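Local atomic coordinates of pyruvate kinase (Pyrobaculum aerophilum, PDB entry 3QTG), a protein that catalyses the last step of glycolysis, the transfer of phosphate from phosphoenolpyruvate to ADP to give pyruvate and ATP. Residues L35-D43 and P331-S339; P54-R65 and A189-D198. One frame throughout, in Å; residues are numbered along the deposited sequence.

Contact 1: residues L35-D43 and P331-S339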
loop_
_atom_site.group_PDB
_atom_site.type_symbol
_atom_site.label_atom_id
_atom_site.label_comp_id
_atom_site.label_asym_id
_atom_site.label_seq_id
_atom_site.Cartn_x
_atom_site.Cartn_y
_atom_site.Cartn_z
ATOM N N LEU A 35 -21.361 -4.567 -46.880
ATOM C CA LEU A 35 -21.081 -5.671 -45.968
ATOM C C LEU A 35 -19.620 -5.677 -45.517
ATOM O O LEU A 35 -19.335 -5.852 -44.329
ATOM C CB LEU A 35 -21.467 -7.014 -46.596
ATOM C CG LEU A 35 -21.365 -8.252 -45.692
ATOM C CD1 LEU A 35 -22.321 -8.168 -44.501
ATOM C CD2 LEU A 35 -21.593 -9.534 -46.500
ATOM N N ILE A 36 -18.702 -5.467 -46.460
ATOM C CA ILE A 36 -17.273 -5.399 -46.144
ATOM C C ILE A 36 -16.993 -4.314 -45.095
ATOM O O ILE A 36 -16.335 -4.575 -44.085
ATOM C CB ILE A 36 -16.398 -5.156 -47.410
ATOM C CG1 ILE A 36 -16.416 -6.388 -48.326
ATOM C CG2 ILE A 36 -14.967 -4.788 -47.017
ATOM C CD1 ILE A 36 -15.671 -6.206 -49.641
ATOM N N LYS A 37 -17.501 -3.107 -45.343
ATOM C CA LYS A 37 -17.280 -1.971 -44.450
ATOM C C LYS A 37 -17.915 -2.178 -43.062
ATOM O O LYS A 37 -17.465 -1.594 -42.083
ATOM C CB LYS A 37 -17.763 -0.662 -45.100
ATOM C CG LYS A 37 -16.868 -0.159 -46.241
ATOM C CD LYS A 37 -15.484 0.313 -45.746
ATOM C CE LYS A 37 -14.564 0.813 -46.896
ATOM N NZ LYS A 37 -13.814 -0.283 -47.583
ATOM N N PHE A 38 -18.948 -3.020 -43.008
ATOM C CA PHE A 38 -19.641 -3.377 -41.765
ATOM C C PHE A 38 -18.819 -4.372 -40.917
ATOM O O PHE A 38 -18.625 -4.173 -39.701
ATOM C CB PHE A 38 -21.021 -3.963 -42.102
ATOM C CG PHE A 38 -21.835 -4.348 -40.902
ATOM C CD1 PHE A 38 -22.624 -3.406 -40.255
ATOM C CD2 PHE A 38 -21.830 -5.655 -40.432
ATOM C CE1 PHE A 38 -23.384 -3.744 -39.148
ATOM C CE2 PHE A 38 -22.588 -6.007 -39.323
ATOM C CZ PHE A 38 -23.373 -5.043 -38.676
ATOM N N LEU A 39 -18.328 -5.424 -41.572
ATOM C CA LEU A 39 -17.559 -6.472 -40.911
ATOM C C LEU A 39 -16.153 -6.024 -40.543
ATOM O O LEU A 39 -15.541 -6.583 -39.627
ATOM C CB LEU A 39 -17.535 -7.748 -41.765
ATOM C CG LEU A 39 -18.911 -8.412 -41.930
ATOM C CD1 LEU A 39 -18.864 -9.592 -42.872
ATOM C CD2 LEU A 39 -19.498 -8.835 -40.580
ATOM N N ASP A 40 -15.642 -5.029 -41.272
ATOM C CA ASP A 40 -14.374 -4.371 -40.947
ATOM C C ASP A 40 -14.428 -3.688 -39.584
ATOM O O ASP A 40 -13.399 -3.375 -38.993
ATOM C CB ASP A 40 -14.037 -3.309 -41.995
ATOM C CG ASP A 40 -13.385 -3.885 -43.258
ATOM O OD1 ASP A 40 -13.119 -5.117 -43.351
ATOM O OD2 ASP A 40 -13.140 -3.069 -44.176
ATOM N N LEU A 41 -15.638 -3.443 -39.107
ATOM C CA LEU A 41 -15.840 -2.695 -37.883
ATOM C C LEU A 41 -16.292 -3.567 -36.717
ATOM O O LEU A 41 -16.625 -3.042 -35.650
ATOM C CB LEU A 41 -16.823 -1.528 -38.113
ATOM C CG LEU A 41 -16.233 -0.325 -38.862
ATOM C CD1 LEU A 41 -17.327 0.575 -39.460
ATOM C CD2 LEU A 41 -15.295 0.491 -37.972
ATOM N N VAL A 42 -16.322 -4.884 -36.924
ATOM C CA VAL A 42 -16.712 -5.822 -35.861
ATOM C C VAL A 42 -15.613 -6.843 -35.578
ATOM O O VAL A 42 -14.724 -7.075 -36.413
ATOM C CB VAL A 42 -18.109 -6.514 -36.112
ATOM C CG1 VAL A 42 -19.128 -5.498 -36.562
ATOM C CG2 VAL A 42 -18.016 -7.677 -37.147
ATOM N N ASP A 43 -15.660 -7.417 -34.376
ATOM C CA ASP A 43 -14.732 -8.470 -33.977
ATOM C C ASP A 43 -15.448 -9.799 -33.880
ATOM O O ASP A 43 -14.816 -10.849 -33.760
ATOM C CB ASP A 43 -14.055 -8.124 -32.643
ATOM C CG ASP A 43 -13.340 -6.780 -32.685
ATOM O OD1 ASP A 43 -12.295 -6.650 -33.362
ATOM O OD2 ASP A 43 -13.820 -5.832 -32.050
ATOM N N PRO A 331 -27.571 0.013 -39.872
ATOM C CA PRO A 331 -26.634 -0.967 -39.303
ATOM C C PRO A 331 -25.170 -0.537 -39.362
ATOM O O PRO A 331 -24.446 -0.749 -38.389
ATOM C CB PRO A 331 -26.866 -2.231 -40.150
ATOM C CG PRO A 331 -27.641 -1.777 -41.344
ATOM C CD PRO A 331 -28.458 -0.621 -40.863
ATOM N N LEU A 332 -24.761 0.078 -40.478
ATOM C CA LEU A 332 -23.390 0.555 -40.660
ATOM C C LEU A 332 -23.035 1.742 -39.769
ATOM O O LEU A 332 -21.965 1.766 -39.203
ATOM C CB LEU A 332 -23.079 0.883 -42.133
ATOM C CG LEU A 332 -21.684 1.467 -42.418
ATOM C CD1 LEU A 332 -20.543 0.525 -42.010
ATOM C CD2 LEU A 332 -21.515 1.885 -43.887
ATOM N N ALA A 333 -23.908 2.735 -39.677
ATOM C CA ALA A 333 -23.660 3.875 -38.797
ATOM C C ALA A 333 -23.517 3.416 -37.348
ATOM O O ALA A 333 -22.714 3.959 -36.606
ATOM C CB ALA A 333 -24.778 4.893 -38.910
ATOM N N ALA A 334 -24.297 2.405 -36.974
ATOM C CA ALA A 334 -24.317 1.872 -35.615
ATOM C C ALA A 334 -22.975 1.260 -35.214
ATOM O O ALA A 334 -22.437 1.631 -34.176
ATOM C CB ALA A 334 -25.456 0.879 -35.435
ATOM N N VAL A 335 -22.417 0.372 -36.045
ATOM C CA VAL A 335 -21.087 -0.200 -35.769
ATOM C C VAL A 335 -19.958 0.814 -35.906
ATOM O O VAL A 335 -18.921 0.715 -35.223
ATOM C CB VAL A 335 -20.773 -1.486 -36.590
ATOM C CG1 VAL A 335 -21.766 -2.601 -36.248
ATOM C CG2 VAL A 335 -20.718 -1.219 -38.097
ATOM N N SER A 336 -20.165 1.792 -36.785
ATOM C CA SER A 336 -19.184 2.833 -37.017
ATOM C C SER A 336 -19.087 3.727 -35.783
ATOM O O SER A 336 -17.993 3.996 -35.307
ATOM C CB SER A 336 -19.546 3.626 -38.274
ATOM O OG SER A 336 -18.567 4.609 -38.553
ATOM N N TRP A 337 -20.231 4.142 -35.242
ATOM C CA TRP A 337 -20.272 4.916 -33.996
ATOM C C TRP A 337 -19.787 4.154 -32.755
ATOM O O TRP A 337 -19.120 4.738 -31.901
ATOM C CB TRP A 337 -21.662 5.492 -33.765
ATOM C CG TRP A 337 -21.804 6.844 -34.364
ATOM C CD1 TRP A 337 -22.416 7.165 -35.550
ATOM C CD2 TRP A 337 -21.307 8.071 -33.826
ATOM N NE1 TRP A 337 -22.336 8.510 -35.770
ATOM C CE2 TRP A 337 -21.661 9.096 -34.733
ATOM C CE3 TRP A 337 -20.607 8.408 -32.658
ATOM C CZ2 TRP A 337 -21.338 10.443 -34.512
ATOM C CZ3 TRP A 337 -20.276 9.749 -32.440
ATOM C CH2 TRP A 337 -20.644 10.748 -33.365
ATOM N N LEU A 338 -20.109 2.859 -32.667
ATOM C CA LEU A 338 -19.564 1.998 -31.603
ATOM C C LEU A 338 -18.025 2.045 -31.536
ATOM O O LEU A 338 -17.430 2.327 -30.486
ATOM C CB LEU A 338 -20.027 0.547 -31.773
ATOM C CG LEU A 338 -19.582 -0.348 -30.610
ATOM C CD1 LEU A 338 -20.010 0.245 -29.227
ATOM C CD2 LEU A 338 -20.084 -1.785 -30.775
ATOM N N SER A 339 -17.410 1.781 -32.683
ATOM C CA SER A 339 -15.963 1.697 -32.837
ATOM C C SER A 339 -15.272 3.037 -32.592
ATOM O O SER A 339 -14.210 3.097 -31.962
ATOM C CB SER A 339 -15.659 1.188 -34.252
ATOM O OG SER A 339 -14.341 0.727 -34.353
HETATM O O HOH W 1 -18.508 -1.787 -33.898
#
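A water donates to both Leu41 O and Val335 O, 2.9 Å from each, and so bridges the two segments; Val335 O has a second donor in Ser339 N, one helical turn on. The direct contacts are mostly apolar, carried by Phe38 and Leu41 against Leu332 and Val335. With CG anti to the backbone N (chi1 -179°), the Phe38 ring swings across to helix 331-343 and turns its edge to Pro331 O, which lies in the ring plane 3.3 Å from Phe38 CE1; Val335 CG1 approaches the same CE1 obliquely, at 3.5 Å. This is how a TIM barrel closes: helix 32-39, after the first strand, packs beside helix 331-343, after the eighth, the axes of segments 35-39 and 331-339 running in broadly the same direction, 28° apart, while Phe38, Val42 and Val335 all rest on Ala21 of strand 18-22. Replacing Phe38 by an alanine removes the ring and would probably leave a gap between Val335, Pro331 and Ala21. Further along, Leu41 splays its branches over helix 331-343: CD1 sits 3.8 Å from Ser336 CA, and CD2 lies 3.8 Å from Ser339 CB, beside the hydroxyl that bonds to Arg19 NH1.

Contact 2: residues P54-R65 and A189-D198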
loop_
_atom_site.group_PDB
_atom_site.type_symbol
_atom_site.label_atom_id
_atom_site.label_comp_id
_atom_site.label_asym_id
_atom_site.label_seq_id
_atom_site.Cartn_x
_atom_site.Cartn_y
_atom_site.Cartn_z
ATOM N N PRO A 54 -32.686 -21.944 -39.914
ATOM C CA PRO A 54 -31.448 -22.700 -40.139
ATOM C C PRO A 54 -30.699 -22.338 -41.426
ATOM O O PRO A 54 -29.475 -22.426 -41.457
ATOM C CB PRO A 54 -31.937 -24.148 -40.210
ATOM C CG PRO A 54 -33.134 -24.168 -39.345
ATOM C CD PRO A 54 -33.808 -22.841 -39.566
ATOM N N ASN A 55 -31.417 -21.940 -42.476
ATOM C CA ASN A 55 -30.758 -21.514 -43.720
ATOM C C ASN A 55 -30.417 -20.023 -43.770
ATOM O O ASN A 55 -29.605 -19.583 -44.601
ATOM C CB ASN A 55 -31.536 -21.975 -44.960
ATOM C CG ASN A 55 -31.051 -23.323 -45.474
ATOM O OD1 ASN A 55 -30.107 -23.396 -46.269
ATOM N ND2 ASN A 55 -31.688 -24.400 -45.015
ATOM N N GLU A 56 -31.037 -19.252 -42.878
ATOM C CA GLU A 56 -30.567 -17.896 -42.572
ATOM C C GLU A 56 -29.256 -17.949 -41.769
ATOM O O GLU A 56 -28.311 -17.220 -42.063
ATOM C CB GLU A 56 -31.625 -17.125 -41.797
ATOM C CG GLU A 56 -32.825 -16.715 -42.624
ATOM C CD GLU A 56 -33.846 -15.956 -41.808
ATOM O OE1 GLU A 56 -33.881 -16.129 -40.565
ATOM O OE2 GLU A 56 -34.616 -15.180 -42.409
ATOM N N VAL A 57 -29.216 -18.822 -40.764
ATOM C CA VAL A 57 -28.011 -19.068 -39.976
ATOM C C VAL A 57 -26.869 -19.515 -40.881
ATOM O O VAL A 57 -25.782 -18.943 -40.834
ATOM C CB VAL A 57 -28.246 -20.135 -38.884
ATOM C CG1 VAL A 57 -26.987 -20.375 -38.097
ATOM C CG2 VAL A 57 -29.359 -19.714 -37.955
ATOM N N LYS A 58 -27.140 -20.524 -41.712
ATOM C CA LYS A 58 -26.159 -21.099 -42.632
ATOM C C LYS A 58 -25.548 -20.060 -43.577
ATOM O O LYS A 58 -24.325 -19.993 -43.706
ATOM C CB LYS A 58 -26.792 -22.263 -43.429
ATOM C CG LYS A 58 -25.812 -23.107 -44.220
ATOM C CD LYS A 58 -26.469 -24.412 -44.739
ATOM C CE LYS A 58 -25.539 -25.176 -45.670
ATOM N NZ LYS A 58 -24.250 -25.562 -45.015
ATOM N N PHE A 59 -26.409 -19.271 -44.226
ATOM C CA PHE A 59 -26.017 -18.229 -45.191
ATOM C C PHE A 59 -25.279 -17.041 -44.556
ATOM O O PHE A 59 -24.383 -16.465 -45.177
ATOM C CB PHE A 59 -27.255 -17.766 -45.997
ATOM C CG PHE A 59 -27.348 -16.263 -46.209
ATOM C CD1 PHE A 59 -28.134 -15.472 -45.364
ATOM C CD2 PHE A 59 -26.678 -15.643 -47.268
ATOM C CE1 PHE A 59 -28.234 -14.087 -45.552
ATOM C CE2 PHE A 59 -26.766 -14.249 -47.463
ATOM C CZ PHE A 59 -27.546 -13.472 -46.599
ATOM N N ARG A 60 -25.666 -16.667 -43.336
ATOM C CA ARG A 60 -25.002 -15.568 -42.619
ATOM C C ARG A 60 -23.580 -15.975 -42.200
ATOM O O ARG A 60 -22.614 -15.240 -42.427
ATOM C CB ARG A 60 -25.836 -15.114 -41.415
ATOM C CG ARG A 60 -27.079 -14.295 -41.795
ATOM C CD ARG A 60 -28.112 -14.234 -40.678
ATOM N NE ARG A 60 -29.339 -13.535 -41.090
ATOM C CZ ARG A 60 -30.461 -13.491 -40.376
ATOM N NH1 ARG A 60 -30.535 -14.088 -39.197
ATOM N NH2 ARG A 60 -31.520 -12.834 -40.830
ATOM N N ILE A 61 -23.468 -17.160 -41.609
ATOM C CA ILE A 61 -22.188 -17.735 -41.241
ATOM C C ILE A 61 -21.261 -17.856 -42.451
ATOM O O ILE A 61 -20.090 -17.474 -42.366
ATOM C CB ILE A 61 -22.367 -19.088 -40.516
ATOM C CG1 ILE A 61 -23.034 -18.848 -39.152
ATOM C CG2 ILE A 61 -21.021 -19.836 -40.405
ATOM C CD1 ILE A 61 -23.050 -20.037 -38.196
ATOM N N GLU A 62 -21.787 -18.351 -43.576
ATOM C CA GLU A 62 -21.007 -18.436 -44.831
ATOM C C GLU A 62 -20.457 -17.080 -45.296
ATOM O O GLU A 62 -19.312 -16.982 -45.721
ATOM C CB GLU A 62 -21.831 -19.090 -45.960
ATOM C CG GLU A 62 -21.767 -20.620 -46.000
ATOM C CD GLU A 62 -22.911 -21.232 -46.807
ATOM O OE1 GLU A 62 -24.080 -20.890 -46.531
ATOM O OE2 GLU A 62 -22.653 -22.059 -47.716
ATOM N N ALA A 63 -21.280 -16.041 -45.225
ATOM C CA ALA A 63 -20.842 -14.687 -45.569
ATOM C C ALA A 63 -19.755 -14.171 -44.602
ATOM O O ALA A 63 -18.822 -13.454 -45.000
ATOM C CB ALA A 63 -22.035 -13.740 -45.580
ATOM N N VAL A 64 -19.886 -14.551 -43.332
ATOM C CA VAL A 64 -18.901 -14.188 -42.308
ATOM C C VAL A 64 -17.552 -14.858 -42.600
ATOM O O VAL A 64 -16.515 -14.191 -42.616
ATOM C CB VAL A 64 -19.434 -14.545 -40.887
ATOM C CG1 VAL A 64 -18.299 -14.618 -39.833
ATOM C CG2 VAL A 64 -20.538 -13.560 -40.488
ATOM N N ARG A 65 -17.590 -16.169 -42.859
ATOM C CA ARG A 65 -16.374 -16.974 -43.084
ATOM C C ARG A 65 -15.702 -16.632 -44.406
ATOM O O ARG A 65 -14.475 -16.735 -44.538
ATOM C CB ARG A 65 -16.684 -18.472 -43.028
ATOM C CG ARG A 65 -17.095 -18.965 -41.643
ATOM C CD ARG A 65 -16.082 -18.545 -40.548
ATOM N NE ARG A 65 -16.531 -19.038 -39.250
ATOM C CZ ARG A 65 -16.240 -18.500 -38.068
ATOM N NH1 ARG A 65 -15.483 -17.406 -37.968
ATOM N NH2 ARG A 65 -16.723 -19.068 -36.975
ATOM N N ALA A 189 -30.679 -28.870 -35.467
ATOM C CA ALA A 189 -30.944 -28.280 -36.777
ATOM C C ALA A 189 -29.693 -27.644 -37.378
ATOM O O ALA A 189 -29.518 -27.634 -38.597
ATOM C CB ALA A 189 -32.057 -27.241 -36.673
ATOM N N ILE A 190 -28.826 -27.120 -36.512
ATOM C CA ILE A 190 -27.660 -26.331 -36.929
ATOM C C ILE A 190 -26.354 -27.124 -36.787
ATOM O O ILE A 190 -25.312 -26.713 -37.286
ATOM C CB ILE A 190 -27.649 -24.939 -36.202
ATOM C CG1 ILE A 190 -28.460 -23.917 -37.004
ATOM C CG2 ILE A 190 -26.254 -24.401 -35.956
ATOM C CD1 ILE A 190 -29.887 -23.720 -36.494
ATOM N N SER A 191 -26.448 -28.290 -36.148
ATOM C CA SER A 191 -25.320 -29.215 -35.976
ATOM C C SER A 191 -24.474 -29.589 -37.202
ATOM O O SER A 191 -23.295 -29.905 -37.031
ATOM C CB SER A 191 -25.776 -30.492 -35.261
ATOM O OG SER A 191 -26.086 -30.201 -33.905
ATOM N N PRO A 192 -25.054 -29.582 -38.428
ATOM C CA PRO A 192 -24.155 -29.765 -39.588
ATOM C C PRO A 192 -23.051 -28.692 -39.740
ATOM O O PRO A 192 -22.004 -28.975 -40.325
ATOM C CB PRO A 192 -25.111 -29.725 -40.787
ATOM C CG PRO A 192 -26.458 -30.087 -40.218
ATOM C CD PRO A 192 -26.468 -29.485 -38.847
ATOM N N ILE A 193 -23.274 -27.488 -39.210
ATOM C CA ILE A 193 -22.286 -26.391 -39.318
ATOM C C ILE A 193 -21.651 -26.023 -37.957
ATOM O O ILE A 193 -21.175 -24.906 -37.737
ATOM C CB ILE A 193 -22.892 -25.150 -40.049
ATOM C CG1 ILE A 193 -24.140 -24.636 -39.324
ATOM C CG2 ILE A 193 -23.263 -25.524 -41.499
ATOM C CD1 ILE A 193 -24.442 -23.186 -39.587
ATOM N N ARG A 194 -21.634 -27.006 -37.063
ATOM C CA ARG A 194 -21.194 -26.820 -35.695
ATOM C C ARG A 194 -19.727 -26.432 -35.562
ATOM O O ARG A 194 -19.331 -25.852 -34.543
ATOM C CB ARG A 194 -21.450 -28.092 -34.896
ATOM C CG ARG A 194 -20.744 -29.301 -35.464
ATOM C CD ARG A 194 -20.891 -30.469 -34.549
ATOM N NE ARG A 194 -20.223 -31.664 -35.061
ATOM C CZ ARG A 194 -20.809 -32.539 -35.870
ATOM N NH1 ARG A 194 -22.053 -32.333 -36.266
ATOM N NH2 ARG A 194 -20.152 -33.610 -36.286
ATOM N N ASP A 195 -18.916 -26.763 -36.571
ATOM C CA ASP A 195 -17.494 -26.468 -36.510
ATOM C C ASP A 195 -17.213 -24.967 -36.752
ATOM O O ASP A 195 -16.132 -24.460 -36.460
ATOM C CB ASP A 195 -16.699 -27.400 -37.442
ATOM C CG ASP A 195 -16.443 -28.787 -36.810
ATOM O OD1 ASP A 195 -16.535 -28.918 -35.558
ATOM O OD2 ASP A 195 -16.148 -29.746 -37.552
ATOM N N ASN A 196 -18.224 -24.272 -37.264
ATOM C CA ASN A 196 -18.136 -22.848 -37.522
ATOM C C ASN A 196 -18.754 -21.978 -36.428
ATOM O O ASN A 196 -18.856 -20.767 -36.588
ATOM C CB ASN A 196 -18.761 -22.532 -38.878
ATOM C CG ASN A 196 -17.738 -22.479 -39.977
ATOM O OD1 ASN A 196 -16.775 -21.716 -39.901
ATOM N ND2 ASN A 196 -17.938 -23.289 -41.016
ATOM N N ILE A 197 -19.144 -22.597 -35.319
ATOM C CA ILE A 197 -19.788 -21.876 -34.221
ATOM C C ILE A 197 -18.896 -21.797 -32.963
ATOM O O ILE A 197 -18.548 -22.819 -32.354
ATOM C CB ILE A 197 -21.158 -22.466 -33.867
ATOM C CG1 ILE A 197 -22.078 -22.458 -35.097
ATOM C CG2 ILE A 197 -21.793 -21.674 -32.752
ATOM C CD1 ILE A 197 -23.400 -23.064 -34.833
ATOM N N ASP A 198 -18.565 -20.569 -32.579
ATOM C CA ASP A 198 -17.530 -20.320 -31.584
ATOM C C ASP A 198 -18.105 -20.151 -30.178
ATOM O O ASP A 198 -17.482 -20.547 -29.204
ATOM C CB ASP A 198 -16.700 -19.105 -32.021
ATOM C CG ASP A 198 -16.168 -19.250 -33.473
ATOM O OD1 ASP A 198 -15.507 -20.279 -33.769
ATOM O OD2 ASP A 198 -16.414 -18.348 -34.314
#
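Arg65 reaches from the helix to grip both Asn196 and Asp198. Its CB points toward 189-198 and the side chain also lies on Val77 of strand 76-80. A bend at chi2 (-52°) lays the chain along the amide of Asn196, with CG and CD each 3.3 Å from Asn196 OD1. NE donates to that OD1 at 2.8 Å, a bent bond (131°). At the tip, NH2 serves two acceptors: it meets Asn196 O at 2.8 Å from above the carbonyl plane, and Asp198 OD2 at 2.8 Å in a straighter hydrogen bond (165°) that is part of a salt bridge, on the syn side of OD2 but tilted from the carboxylate plane, with OD2 in the guanidinium plane. NE and NH2 thus hold Asn196 side-on, fixing the rotation of the guanidinium, while NH1 turns to Glu68 and Leu75 O; Asp198 OD2 also accepts a hydrogen bond from Val77 N. In TIM-barrel terms, helix 54-71, which follows the second strand, here lies beside the link from helix 181-190 to strand 199-202, a link that passes through the 3-10 segment 191-196. The rest of the interface is mostly aliphatic. Ile193 fits between the helix residues, its CD1 3.7 Å from Ile61 CD1 and close to Val57 CG1, with Lys58 NZ coming to its CG2. Val57 and Ile190 cross at about a right angle, Val57 CG1 4.0 Å from Ile190 CG1, and Pro54 adds its ring against Ala189 and Ile190. Val57 and Ile61 also lie on Ile47, and Val57 touches Leu49 of the probable ATP site.

From the N terminus the chain lays down strand 18-22, then residues 35-43, strand 44-48 and residues 54-65, so the first halves of both contacts come early. After strand 76-80 it leaves the barrel to build the small sheet domain between strands 101-106 and 167-169, and returns through helix 181-190; contact 2 closes this loop, joining helix 54-71 to the link before strand 199-202. The remaining strands follow, until residues 331-339 meet 35-43 in contact 1 and complete the ring. Contact 2 is therefore nested inside the loop closed by contact 1. Their centres lie 21 Å apart, but helix 54-71 connects them: its Tyr67 bonds to Asp40.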